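Local structure of terminal uridylyltransferase 1 (Trypanosoma brucei, 5I49) at residues A[98-103]-A[148-153]; A[294-299]-A[467-472]; A[332-337]-A[463-468]. The protein adds uridine nucleotides from UTP to the 3' end of guide RNAs, ribosomal RNA and some messenger RNAs in trypanosome mitochondria. All blocks are in the same frame, centred on the assembly; numbering follows the deposited sequence.

Contact 1: A[98-103]-A[148-153]; sequences RRWHDK and RSITEL
Trp100 of helix 80-100 packs its ring and CB against Ser149, Ile150 and Leu153 on one side of helix 143-157. Apolar contact does most of the work. Trp100 CG is anti to the backbone N (chi1 161°), beside the carbonyl carbon, and this turns one face of the indole to Ile150. The CD1 methyl of that isoleucine sits 3.5 Å from Trp100 CB and follows the inner part of the ring, 3.7 Å from Trp100 CG and equally close to CD2 and CE3. The opposite face is taken by CB of the next residue, His101, leaving the indole sandwiched between its own chain and the neighbouring helix. Ser149 CB approaches Trp100 CD1 obliquely at 3.5 Å. One turn on from Ser149, Leu153 uses its two branches separately: CD1 reaches Trp100 CB at 3.7 Å, whereas CD2 lies 4.0 Å from CG of Arg99, whose chain then bends away and carries its guanidinium clear of the contact.

Polar contact is indirect. A water lying in the ring plane at the indole edge joins Trp100 to Ser149. It accepts from Trp100 NE1 at 2.9 Å and lies 2.8 Å from Ser149 OG, a hydroxyl also hydrogen-bonded to the carbonyl of Asn145 one turn earlier.

Ionic contact stays within 98-103, where Arg98 grips Asp102 side-on: NE bonds the backbone O, and Arg98 NH1 forms a salt bridge with Asp102 OD1 at 3.0 Å. The bonds span residues 98 to 102, shortly before strand 105-109. Ile150 also touches Ile175 of strand 174-177, placing helix 143-157 against the mixed sheet of the nucleotidyltransferase palm domain, with helix 80-100 packed on it.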
loop_
_atom_site.group_PDB
_atom_site.type_symbol
_atom_site.label_atom_id
_atom_site.label_comp_id
_atom_site.label_asym_id
_atom_site.label_seq_id
_atom_site.Cartn_x
_atom_site.Cartn_y
_atom_site.Cartn_z
ATOM N N ARG A 98 -18.208 13.266 -3.648
ATOM C CA ARG A 98 -18.761 14.552 -3.189
ATOM C C ARG A 98 -20.268 14.650 -3.375
ATOM O O ARG A 98 -20.930 15.466 -2.734
ATOM C CB ARG A 98 -18.053 15.737 -3.842
ATOM C CG ARG A 98 -16.661 15.975 -3.287
ATOM C CD ARG A 98 -16.059 17.280 -3.846
ATOM N NE ARG A 98 -16.810 18.467 -3.399
ATOM C CZ ARG A 98 -16.593 19.705 -3.838
ATOM N NH1 ARG A 98 -17.319 20.718 -3.367
ATOM N NH2 ARG A 98 -15.658 19.932 -4.756
ATOM N N ARG A 99 -20.817 13.815 -4.241
ATOM C CA ARG A 99 -22.264 13.751 -4.416
ATOM C C ARG A 99 -22.905 13.144 -3.172
ATOM O O ARG A 99 -24.046 13.460 -2.828
ATOM C CB ARG A 99 -22.608 12.935 -5.663
ATOM C CG ARG A 99 -24.089 12.674 -5.880
ATOM C CD ARG A 99 -24.891 13.972 -5.947
ATOM N NE ARG A 99 -24.267 14.967 -6.819
ATOM C CZ ARG A 99 -24.334 14.947 -8.148
ATOM N NH1 ARG A 99 -24.996 13.976 -8.772
ATOM N NH2 ARG A 99 -23.731 15.893 -8.860
ATOM N N TRP A 100 -22.153 12.283 -2.486
ATOM C CA TRP A 100 -22.610 11.625 -1.257
ATOM C C TRP A 100 -22.392 12.531 -0.059
ATOM O O TRP A 100 -23.243 12.625 0.829
ATOM C CB TRP A 100 -21.865 10.298 -1.064
ATOM C CG TRP A 100 -21.887 9.729 0.337
ATOM C CD1 TRP A 100 -22.950 9.134 0.968
ATOM C CD2 TRP A 100 -20.783 9.653 1.255
ATOM N NE1 TRP A 100 -22.577 8.716 2.229
ATOM C CE2 TRP A 100 -21.254 9.023 2.429
ATOM C CE3 TRP A 100 -19.446 10.069 1.203
ATOM C CZ2 TRP A 100 -20.434 8.795 3.538
ATOM C CZ3 TRP A 100 -18.636 9.851 2.303
ATOM C CH2 TRP A 100 -19.130 9.220 3.457
ATOM N N HIS A 101 -21.249 13.206 -0.043
ATOM C CA HIS A 101 -20.921 14.105 1.052
ATOM C C HIS A 101 -20.037 15.201 0.506
ATOM O O HIS A 101 -18.857 14.969 0.208
ATOM C CB HIS A 101 -20.195 13.342 2.160
ATOM C CG HIS A 101 -20.009 14.134 3.414
ATOM N ND1 HIS A 101 -21.018 14.321 4.336
ATOM C CD2 HIS A 101 -18.928 14.787 3.901
ATOM C CE1 HIS A 101 -20.563 15.055 5.338
ATOM N NE2 HIS A 101 -19.298 15.353 5.096
ATOM N N ASP A 102 -20.594 16.402 0.358
ATOM C CA ASP A 102 -19.887 17.462 -0.357
ATOM C C ASP A 102 -18.508 17.806 0.193
ATOM O O ASP A 102 -17.608 18.218 -0.552
ATOM C CB ASP A 102 -20.728 18.745 -0.399
ATOM C CG ASP A 102 -20.033 19.849 -1.148
ATOM O OD1 ASP A 102 -19.940 19.752 -2.391
ATOM O OD2 ASP A 102 -19.557 20.798 -0.490
ATOM N N LYS A 103 -18.336 17.654 1.500
ATOM C CA LYS A 103 -17.081 18.055 2.119
ATOM C C LYS A 103 -16.023 16.951 2.158
ATOM O O LYS A 103 -14.912 17.178 2.623
ATOM C CB LYS A 103 -17.335 18.589 3.525
ATOM C CG LYS A 103 -18.068 19.924 3.506
ATOM C CD LYS A 103 -18.380 20.410 4.910
ATOM C CE LYS A 103 -17.127 20.842 5.636
ATOM N NZ LYS A 103 -17.446 21.468 6.950
ATOM N N ARG A 148 -22.392 1.384 1.137
ATOM C CA ARG A 148 -23.549 1.140 0.279
ATOM C C ARG A 148 -23.899 2.350 -0.585
ATOM O O ARG A 148 -24.214 2.190 -1.762
ATOM C CB ARG A 148 -24.756 0.677 1.107
ATOM C CG ARG A 148 -24.522 -0.725 1.692
ATOM C CD ARG A 148 -25.341 -1.006 2.956
ATOM N NE ARG A 148 -26.776 -1.047 2.690
ATOM C CZ ARG A 148 -27.676 -0.299 3.326
ATOM N NH1 ARG A 148 -27.300 0.555 4.286
ATOM N NH2 ARG A 148 -28.961 -0.407 3.007
ATOM N N SER A 149 -23.829 3.549 -0.004
ATOM C CA SER A 149 -24.159 4.764 -0.745
ATOM C C SER A 149 -23.205 4.973 -1.916
ATOM O O SER A 149 -23.646 5.242 -3.036
ATOM C CB SER A 149 -24.114 5.981 0.180
ATOM O OG SER A 149 -25.151 5.901 1.140
ATOM N N ILE A 150 -21.907 4.861 -1.653
ATOM C CA ILE A 150 -20.894 5.124 -2.678
ATOM C C ILE A 150 -20.946 4.042 -3.754
ATOM O O ILE A 150 -20.778 4.317 -4.948
ATOM C CB ILE A 150 -19.475 5.196 -2.067
ATOM C CG1 ILE A 150 -19.364 6.353 -1.069
ATOM C CG2 ILE A 150 -18.414 5.376 -3.168
ATOM C CD1 ILE A 150 -19.563 7.698 -1.692
ATOM N N THR A 151 -21.199 2.804 -3.337
ATOM C CA THR A 151 -21.340 1.732 -4.320
ATOM C C THR A 151 -22.464 2.067 -5.301
ATOM O O THR A 151 -22.314 1.900 -6.518
ATOM C CB THR A 151 -21.584 0.397 -3.631
ATOM O OG1 THR A 151 -20.441 0.102 -2.809
ATOM C CG2 THR A 151 -21.747 -0.704 -4.658
ATOM N N GLU A 152 -23.576 2.586 -4.787
ATOM C CA GLU A 152 -24.691 2.885 -5.674
ATOM C C GLU A 152 -24.330 4.030 -6.619
ATOM O O GLU A 152 -24.697 4.013 -7.802
ATOM C CB GLU A 152 -25.959 3.206 -4.872
ATOM C CG GLU A 152 -27.163 3.527 -5.755
ATOM C CD GLU A 152 -28.406 3.841 -4.952
ATOM O OE1 GLU A 152 -28.268 4.412 -3.848
ATOM O OE2 GLU A 152 -29.515 3.510 -5.424
ATOM N N LEU A 153 -23.602 5.019 -6.112
ATOM C CA LEU A 153 -23.204 6.143 -6.966
ATOM C C LEU A 153 -22.305 5.663 -8.096
ATOM O O LEU A 153 -22.463 6.092 -9.242
ATOM C CB LEU A 153 -22.514 7.225 -6.139
ATOM C CG LEU A 153 -23.428 8.001 -5.188
ATOM C CD1 LEU A 153 -22.622 9.024 -4.427
ATOM C CD2 LEU A 153 -24.559 8.686 -5.971
HETATM O O HOH W 1 -24.406 6.962 3.662
#

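Contact 2: A[294-299]-A[467-472]; sequences IRNSTL and DPYEEN. With 2KH (5'-O-[(S)-hydroxy{[(S)-hydroxy(phosphonooxy)phosphoryl]amino}phosphoryl]uridine), chain C.
Arg295 of helix 292-304 lies across the ring of Tyr469, joining a helix of the UTP site to a loop assigned as the nucleotide recognition motif, an element known from related non-canonical nucleotidyltransferases. From CB, 4.2 Å from Tyr469 CE2, the arginine runs extended over the ring. Arg295 CG hangs 3.6 Å from both Tyr469 CZ and CE2. CD stands almost on the ring axis, 3.6 Å from the centroid and 12° off the normal, a CH-pi contact. Arg295 NE then passes Tyr469 CE1 at 3.3 Å, and the guanidinium lies nearly flat beyond it, its plane 15° from that of the ring, with Tyr469 CE1 under its centre and NH1 over Tyr469 CD1. The charged end is held from outside the pair, as NE donates to the carbonyl of Ile361; Tyr469 OH is hydrogen-bonded to the carbonyl of Pro358.

The tyrosine's other face rests on CB of Pro468, its neighbour in sequence. Leu299 fills the angle beyond, its CD2 3.9 Å from Pro468 CB and close to the phenol oxygen. At the ring edge, in its plane, lies Asn296 OD1, on an amide side chain that slides past the tyrosine in the opposite direction and has the UTP analogue beside it. Ser297, the next residue, points its OG at the ribose, where O3' makes a weak hydrogen bond to it.

The loop has its own brace: Asp467 OD1 makes an Asx turn with Tyr469 N, above the carboxylate plane, extended to an Asx motif by Glu470 N, on its anti side at 2.8 Å.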
loop_
_atom_site.group_PDB
_atom_site.type_symbol
_atom_site.label_atom_id
_atom_site.label_comp_id
_atom_site.label_asym_id
_atom_site.label_seq_id
_atom_site.Cartn_x
_atom_site.Cartn_y
_atom_site.Cartn_z
ATOM N N ILE A 294 -2.808 7.293 5.941
ATOM C CA ILE A 294 -2.204 8.489 5.358
ATOM C C ILE A 294 -0.937 8.874 6.107
ATOM O O ILE A 294 0.130 9.078 5.494
ATOM C CB ILE A 294 -3.199 9.667 5.338
ATOM C CG1 ILE A 294 -4.383 9.347 4.422
ATOM C CG2 ILE A 294 -2.507 10.944 4.852
ATOM C CD1 ILE A 294 -5.589 10.292 4.629
ATOM N N ARG A 295 -1.033 8.950 7.435
ATOM C CA ARG A 295 0.104 9.352 8.252
ATOM C C ARG A 295 1.225 8.317 8.122
ATOM O O ARG A 295 2.396 8.691 7.933
ATOM C CB ARG A 295 -0.324 9.493 9.715
ATOM C CG ARG A 295 0.649 10.273 10.576
ATOM C CD ARG A 295 0.104 10.461 11.985
ATOM N NE ARG A 295 0.923 11.382 12.759
ATOM C CZ ARG A 295 0.852 11.507 14.081
ATOM N NH1 ARG A 295 0.003 10.761 14.775
ATOM N NH2 ARG A 295 1.634 12.372 14.704
ATOM N N ASN A 296 0.839 7.041 8.230
ATOM C CA ASN A 296 1.704 5.865 7.971
ATOM C C ASN A 296 2.545 6.021 6.711
ATOM O O ASN A 296 3.797 5.943 6.720
ATOM C CB ASN A 296 0.823 4.606 7.754
ATOM C CG ASN A 296 0.396 3.959 9.049
ATOM O OD1 ASN A 296 1.077 4.067 10.055
ATOM N ND2 ASN A 296 -0.733 3.281 9.027
ATOM N N SER A 297 1.829 6.187 5.609
ATOM C CA SER A 297 2.453 6.227 4.296
ATOM C C SER A 297 3.386 7.423 4.178
ATOM O O SER A 297 4.414 7.339 3.508
ATOM C CB SER A 297 1.379 6.270 3.210
ATOM O OG SER A 297 0.552 5.122 3.272
ATOM N N THR A 298 3.025 8.538 4.806
ATOM C CA THR A 298 3.845 9.748 4.736
ATOM C C THR A 298 5.144 9.562 5.516
ATOM O O THR A 298 6.206 10.011 5.093
ATOM C CB THR A 298 3.073 10.966 5.248
ATOM O OG1 THR A 298 1.856 11.085 4.503
ATOM C CG2 THR A 298 3.897 12.227 5.076
ATOM N N LEU A 299 5.064 8.873 6.650
ATOM C CA LEU A 299 6.271 8.585 7.416
ATOM C C LEU A 299 7.186 7.677 6.596
ATOM O O LEU A 299 8.391 7.927 6.502
ATOM C CB LEU A 299 5.916 7.904 8.742
ATOM C CG LEU A 299 7.111 7.504 9.614
ATOM C CD1 LEU A 299 7.962 8.704 9.983
ATOM C CD2 LEU A 299 6.613 6.800 10.869
ATOM N N ASP A 467 4.203 -0.711 16.032
ATOM C CA ASP A 467 3.576 0.172 15.054
ATOM C C ASP A 467 3.800 1.608 15.483
ATOM O O ASP A 467 3.597 1.950 16.650
ATOM C CB ASP A 467 2.079 -0.097 14.957
ATOM C CG ASP A 467 1.425 0.749 13.896
ATOM O OD1 ASP A 467 1.009 1.894 14.199
ATOM O OD2 ASP A 467 1.344 0.274 12.750
ATOM N N PRO A 468 4.218 2.461 14.546
ATOM C CA PRO A 468 4.575 3.847 14.853
ATOM C C PRO A 468 3.433 4.668 15.468
ATOM O O PRO A 468 3.711 5.523 16.309
ATOM C CB PRO A 468 4.930 4.430 13.480
ATOM C CG PRO A 468 5.336 3.252 12.663
ATOM C CD PRO A 468 4.530 2.092 13.150
ATOM N N TYR A 469 2.191 4.439 15.052
ATOM C CA TYR A 469 1.101 5.310 15.520
ATOM C C TYR A 469 0.035 4.634 16.371
ATOM O O TYR A 469 -0.763 5.303 17.035
ATOM C CB TYR A 469 0.469 6.055 14.345
ATOM C CG TYR A 469 1.450 6.977 13.673
ATOM C CD1 TYR A 469 1.986 8.067 14.357
ATOM C CD2 TYR A 469 1.862 6.753 12.364
ATOM C CE1 TYR A 469 2.893 8.904 13.756
ATOM C CE2 TYR A 469 2.757 7.587 11.757
ATOM C CZ TYR A 469 3.268 8.661 12.453
ATOM O OH TYR A 469 4.168 9.497 11.838
ATOM N N GLU A 470 0.017 3.313 16.364
ATOM C CA GLU A 470 -0.933 2.591 17.192
ATOM C C GLU A 470 -0.214 1.917 18.352
ATOM O O GLU A 470 0.427 0.876 18.184
ATOM C CB GLU A 470 -1.690 1.580 16.336
ATOM C CG GLU A 470 -2.678 2.258 15.392
ATOM C CD GLU A 470 -3.043 1.400 14.201
ATOM O OE1 GLU A 470 -2.577 0.243 14.130
ATOM O OE2 GLU A 470 -3.793 1.887 13.328
ATOM N N GLU A 471 -0.320 2.505 19.536
ATOM C CA GLU A 471 0.400 1.971 20.689
ATOM C C GLU A 471 -0.102 0.590 21.124
ATOM O O GLU A 471 -1.272 0.236 20.941
ATOM C CB GLU A 471 0.393 2.956 21.869
ATOM C CG GLU A 471 1.567 2.752 22.828
ATOM C CD GLU A 471 1.494 3.630 24.069
ATOM O OE1 GLU A 471 2.198 3.315 25.051
ATOM O OE2 GLU A 471 0.744 4.632 24.066
ATOM N N ASN A 472 0.825 -0.182 21.673
ATOM C CA ASN A 472 0.577 -1.535 22.145
ATOM C C ASN A 472 0.039 -2.451 21.057
ATOM O O ASN A 472 -0.780 -3.324 21.325
ATOM C CB ASN A 472 -0.339 -1.539 23.378
ATOM C CG ASN A 472 -0.154 -2.783 24.224
ATOM O OD1 ASN A 472 0.931 -3.364 24.252
ATOM N ND2 ASN A 472 -1.211 -3.203 24.910
HETATM P PA 2KH C . 0.321 -2.882 2.608
HETATM O O1A 2KH C . -0.959 -3.385 1.990
HETATM O O2A 2KH C . 0.871 -3.929 3.700
HETATM N N3A 2KH C . 1.483 -2.506 1.463
HETATM O "O5'" 2KH C . 0.036 -1.564 3.398
HETATM P PB 2KH C . 1.174 -2.791 -0.140
HETATM O O1B 2KH C . 2.179 -1.951 -0.932
HETATM O O2B 2KH C . -0.255 -2.362 -0.599
HETATM O O3B 2KH C . 1.544 -4.294 -0.546
HETATM P PG 2KH C . 0.598 -5.566 -0.639
HETATM O O1G 2KH C . 0.693 -6.134 -2.030
HETATM O O2G 2KH C . -0.827 -5.226 -0.319
HETATM O O3G 2KH C . 1.089 -6.560 0.348
HETATM C "C5'" 2KH C . -0.446 -0.395 2.703
HETATM C "C4'" 2KH C . -0.720 0.751 3.565
HETATM O "O4'" 2KH C . -1.728 0.375 4.503
HETATM C "C1'" 2KH C . -1.389 0.926 5.767
HETATM C "C2'" 2KH C . -0.175 1.735 5.527
HETATM O "O2'" 2KH C . -0.511 3.047 5.167
HETATM C "C3'" 2KH C . 0.462 1.101 4.407
HETATM O "O3'" 2KH C . 1.335 1.980 3.759
HETATM N N1 2KH C . -1.208 -0.100 6.730
HETATM C C6 2KH C . -0.972 -1.387 6.347
HETATM C C2 2KH C . -1.289 0.200 8.046
HETATM O O2 2KH C . -1.510 1.364 8.404
HETATM N N3 2KH C . -1.123 -0.739 8.988
HETATM C C4 2KH C . -0.877 -2.026 8.667
HETATM O O4 2KH C . -0.709 -3.003 9.688
HETATM C C5 2KH C . -0.791 -2.384 7.318
HETATM O O HOH W 2 -1.946 3.637 12.259
#

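Contact 3: A[332-337]-A[463-468]; sequences GYFTSY and LCIEDP. With 2KH (5'-O-[(S)-hydroxy{[(S)-hydroxy(phosphonooxy)phosphoryl]amino}phosphoryl]uridine), chain C.
Tyr337 meets Asp467 and Pro468 where the start of helix 336-349 faces the nucleotide recognition motif of this nucleotidyltransferase; Tyr337 lines the uridine pocket, with Asp467 and Pro468 behind its hydroxyl. One face of the phenol ring lies against the uracil, with base atom C2 over its centre and C4 3.3 Å from Tyr337 CD2. With CG anti to the backbone N (chi1 172°), the ring reaches alongside the base and carries its hydroxyl past it to the motif. There Asp467 OD2 comes to the ring edge in plane, 3.1 Å from Tyr337 OH, the carboxylate turned 45° from the ring. A hydrogen bond is possible here, but the one hydroxyl proton could go instead to Asn296 OD1. Pro468 CD lies 3.3 Å from Tyr337 OH, oblique to the ring.

In the same shell the helix start binds the alpha and gamma phosphates: Tyr337 N donates to O2A of the analogue, and Ser336 OG donates to O3G at 2.7 Å. Further out, Asn327 and Lys322 also bond that serine hydroxyl, and Thr335 is the N-cap, its OG1 accepting from Ala338 N.

Behind this shell lies an apolar layer. Phe334 and Ile465 approach from opposite directions, with Leu463 CB near the end of the phenylalanine ring. Ile465 also touches Ile341 and Met342 on helix 336-349, and its CD1 methyl lies obliquely 3.5 Å from Phe334 CE1.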
loop_
_atom_site.group_PDB
_atom_site.type_symbol
_atom_site.label_atom_id
_atom_site.label_comp_id
_atom_site.label_asym_id
_atom_site.label_seq_id
_atom_site.Cartn_x
_atom_site.Cartn_y
_atom_site.Cartn_z
ATOM N N GLY A 332 -1.187 -14.846 9.436
ATOM C CA GLY A 332 -0.617 -14.359 10.679
ATOM C C GLY A 332 0.833 -13.908 10.626
ATOM O O GLY A 332 1.394 -13.519 11.653
ATOM N N TYR A 333 1.456 -13.952 9.449
ATOM C CA TYR A 333 2.828 -13.468 9.350
ATOM C C TYR A 333 2.833 -11.951 9.188
ATOM O O TYR A 333 1.872 -11.271 9.564
ATOM C CB TYR A 333 3.581 -14.151 8.211
ATOM C CG TYR A 333 3.865 -15.608 8.504
ATOM C CD1 TYR A 333 2.943 -16.597 8.176
ATOM C CD2 TYR A 333 5.045 -15.989 9.128
ATOM C CE1 TYR A 333 3.195 -17.926 8.451
ATOM C CE2 TYR A 333 5.305 -17.318 9.410
ATOM C CZ TYR A 333 4.378 -18.276 9.066
ATOM O OH TYR A 333 4.630 -19.601 9.339
ATOM N N PHE A 334 3.908 -11.420 8.623
ATOM C CA PHE A 334 4.035 -9.973 8.458
ATOM C C PHE A 334 3.261 -9.430 7.261
ATOM O O PHE A 334 2.911 -10.166 6.337
ATOM C CB PHE A 334 5.515 -9.606 8.339
ATOM C CG PHE A 334 6.274 -9.765 9.619
ATOM C CD1 PHE A 334 5.776 -9.223 10.803
ATOM C CD2 PHE A 334 7.473 -10.461 9.652
ATOM C CE1 PHE A 334 6.473 -9.372 11.992
ATOM C CE2 PHE A 334 8.174 -10.608 10.843
ATOM C CZ PHE A 334 7.674 -10.062 12.011
ATOM N N THR A 335 2.965 -8.136 7.301
ATOM C CA THR A 335 2.443 -7.427 6.143
ATOM C C THR A 335 3.616 -6.771 5.429
ATOM O O THR A 335 4.725 -6.719 5.967
ATOM C CB THR A 335 1.498 -6.306 6.575
ATOM O OG1 THR A 335 2.166 -5.501 7.558
ATOM C CG2 THR A 335 0.224 -6.875 7.194
ATOM N N SER A 336 3.364 -6.260 4.230
ATOM C CA SER A 336 4.369 -5.513 3.495
ATOM C C SER A 336 4.764 -4.282 4.299
ATOM O O SER A 336 5.918 -3.879 4.316
ATOM C CB SER A 336 3.805 -5.100 2.141
ATOM O OG SER A 336 3.637 -6.241 1.318
ATOM N N TYR A 337 3.795 -3.706 4.991
ATOM C CA TYR A 337 4.045 -2.551 5.844
ATOM C C TYR A 337 5.067 -2.874 6.941
ATOM O O TYR A 337 6.025 -2.108 7.171
ATOM C CB TYR A 337 2.705 -2.094 6.422
ATOM C CG TYR A 337 2.749 -1.034 7.487
ATOM C CD1 TYR A 337 3.111 0.275 7.190
ATOM C CD2 TYR A 337 2.363 -1.331 8.786
ATOM C CE1 TYR A 337 3.121 1.245 8.171
ATOM C CE2 TYR A 337 2.356 -0.370 9.765
ATOM C CZ TYR A 337 2.734 0.911 9.455
ATOM O OH TYR A 337 2.736 1.868 10.439
ATOM N N LEU A 463 8.539 -12.256 18.048
ATOM C CA LEU A 463 9.127 -11.266 17.145
ATOM C C LEU A 463 8.297 -9.999 17.282
ATOM O O LEU A 463 7.074 -10.006 17.055
ATOM C CB LEU A 463 9.099 -11.754 15.692
ATOM C CG LEU A 463 9.653 -13.155 15.403
ATOM C CD1 LEU A 463 9.671 -13.421 13.895
ATOM C CD2 LEU A 463 11.041 -13.364 16.004
ATOM N N CYS A 464 8.949 -8.904 17.664
ATOM C CA CYS A 464 8.220 -7.681 17.974
ATOM C C CYS A 464 8.584 -6.548 17.053
ATOM O O CYS A 464 9.765 -6.223 16.905
ATOM C CB CYS A 464 8.517 -7.240 19.398
ATOM S SG CYS A 464 7.954 -8.426 20.610
ATOM N N ILE A 465 7.561 -5.939 16.463
ATOM C CA ILE A 465 7.714 -4.723 15.676
ATOM C C ILE A 465 6.660 -3.751 16.178
ATOM O O ILE A 465 5.467 -4.049 16.130
ATOM C CB ILE A 465 7.465 -4.983 14.180
ATOM C CG1 ILE A 465 8.398 -6.084 13.673
ATOM C CG2 ILE A 465 7.675 -3.714 13.365
ATOM C CD1 ILE A 465 8.292 -6.334 12.141
ATOM N N GLU A 466 7.089 -2.589 16.661
ATOM C CA GLU A 466 6.144 -1.616 17.188
ATOM C C GLU A 466 5.527 -0.835 16.040
ATOM O O GLU A 466 6.240 -0.360 15.153
ATOM C CB GLU A 466 6.851 -0.651 18.152
ATOM C CG GLU A 466 5.908 0.418 18.730
ATOM C CD GLU A 466 6.526 1.230 19.855
ATOM O OE1 GLU A 466 7.764 1.257 19.977
ATOM O OE2 GLU A 466 5.764 1.844 20.628
ATOM N N ASP A 467 4.203 -0.711 16.032
ATOM C CA ASP A 467 3.576 0.172 15.054
ATOM C C ASP A 467 3.800 1.608 15.483
ATOM O O ASP A 467 3.597 1.950 16.650
ATOM C CB ASP A 467 2.079 -0.097 14.957
ATOM C CG ASP A 467 1.425 0.749 13.896
ATOM O OD1 ASP A 467 1.009 1.894 14.199
ATOM O OD2 ASP A 467 1.344 0.274 12.750
ATOM N N PRO A 468 4.218 2.461 14.546
ATOM C CA PRO A 468 4.575 3.847 14.853
ATOM C C PRO A 468 3.433 4.668 15.468
ATOM O O PRO A 468 3.711 5.523 16.309
ATOM C CB PRO A 468 4.930 4.430 13.480
ATOM C CG PRO A 468 5.336 3.252 12.663
ATOM C CD PRO A 468 4.530 2.092 13.150
HETATM P PA 2KH C . 0.321 -2.882 2.608
HETATM O O1A 2KH C . -0.959 -3.385 1.990
HETATM O O2A 2KH C . 0.871 -3.929 3.700
HETATM N N3A 2KH C . 1.483 -2.506 1.463
HETATM O "O5'" 2KH C . 0.036 -1.564 3.398
HETATM P PB 2KH C . 1.174 -2.791 -0.140
HETATM O O1B 2KH C . 2.179 -1.951 -0.932
HETATM O O2B 2KH C . -0.255 -2.362 -0.599
HETATM O O3B 2KH C . 1.544 -4.294 -0.546
HETATM P PG 2KH C . 0.598 -5.566 -0.639
HETATM O O1G 2KH C . 0.693 -6.134 -2.030
HETATM O O2G 2KH C . -0.827 -5.226 -0.319
HETATM O O3G 2KH C . 1.089 -6.560 0.348
HETATM C "C5'" 2KH C . -0.446 -0.395 2.703
HETATM C "C4'" 2KH C . -0.720 0.751 3.565
HETATM O "O4'" 2KH C . -1.728 0.375 4.503
HETATM C "C1'" 2KH C . -1.389 0.926 5.767
HETATM C "C2'" 2KH C . -0.175 1.735 5.527
HETATM O "O2'" 2KH C . -0.511 3.047 5.167
HETATM C "C3'" 2KH C . 0.462 1.101 4.407
HETATM O "O3'" 2KH C . 1.335 1.980 3.759
HETATM N N1 2KH C . -1.208 -0.100 6.730
HETATM C C6 2KH C . -0.972 -1.387 6.347
HETATM C C2 2KH C . -1.289 0.200 8.046
HETATM O O2 2KH C . -1.510 1.364 8.404
HETATM N N3 2KH C . -1.123 -0.739 8.988
HETATM C C4 2KH C . -0.877 -2.026 8.667
HETATM O O4 2KH C . -0.709 -3.003 9.688
HETATM C C5 2KH C . -0.791 -2.384 7.318
#

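How the contacts relate
All three contacts belong to the catalytic part of a longer protein. Along the chain, contact 1 closes before the other two open, and contacts 2 and 3 end on the same recognition-motif loop, sharing Asp467 and Pro468. Contact 1 belongs to the palm, where helices 80-100 and 143-157 pack beside the mixed sheet; its centre is 28 Å from that of contact 2 and 34 Å from that of contact 3. Contacts 2 and 3 have centres 12 Å apart and touch through a probable hydrogen bond, Asn296 OD1 to Tyr337 OH (2.8 Å). One loop thus meets both helices, 292-304 and 336-349, that contact the nucleotide in the UTP site.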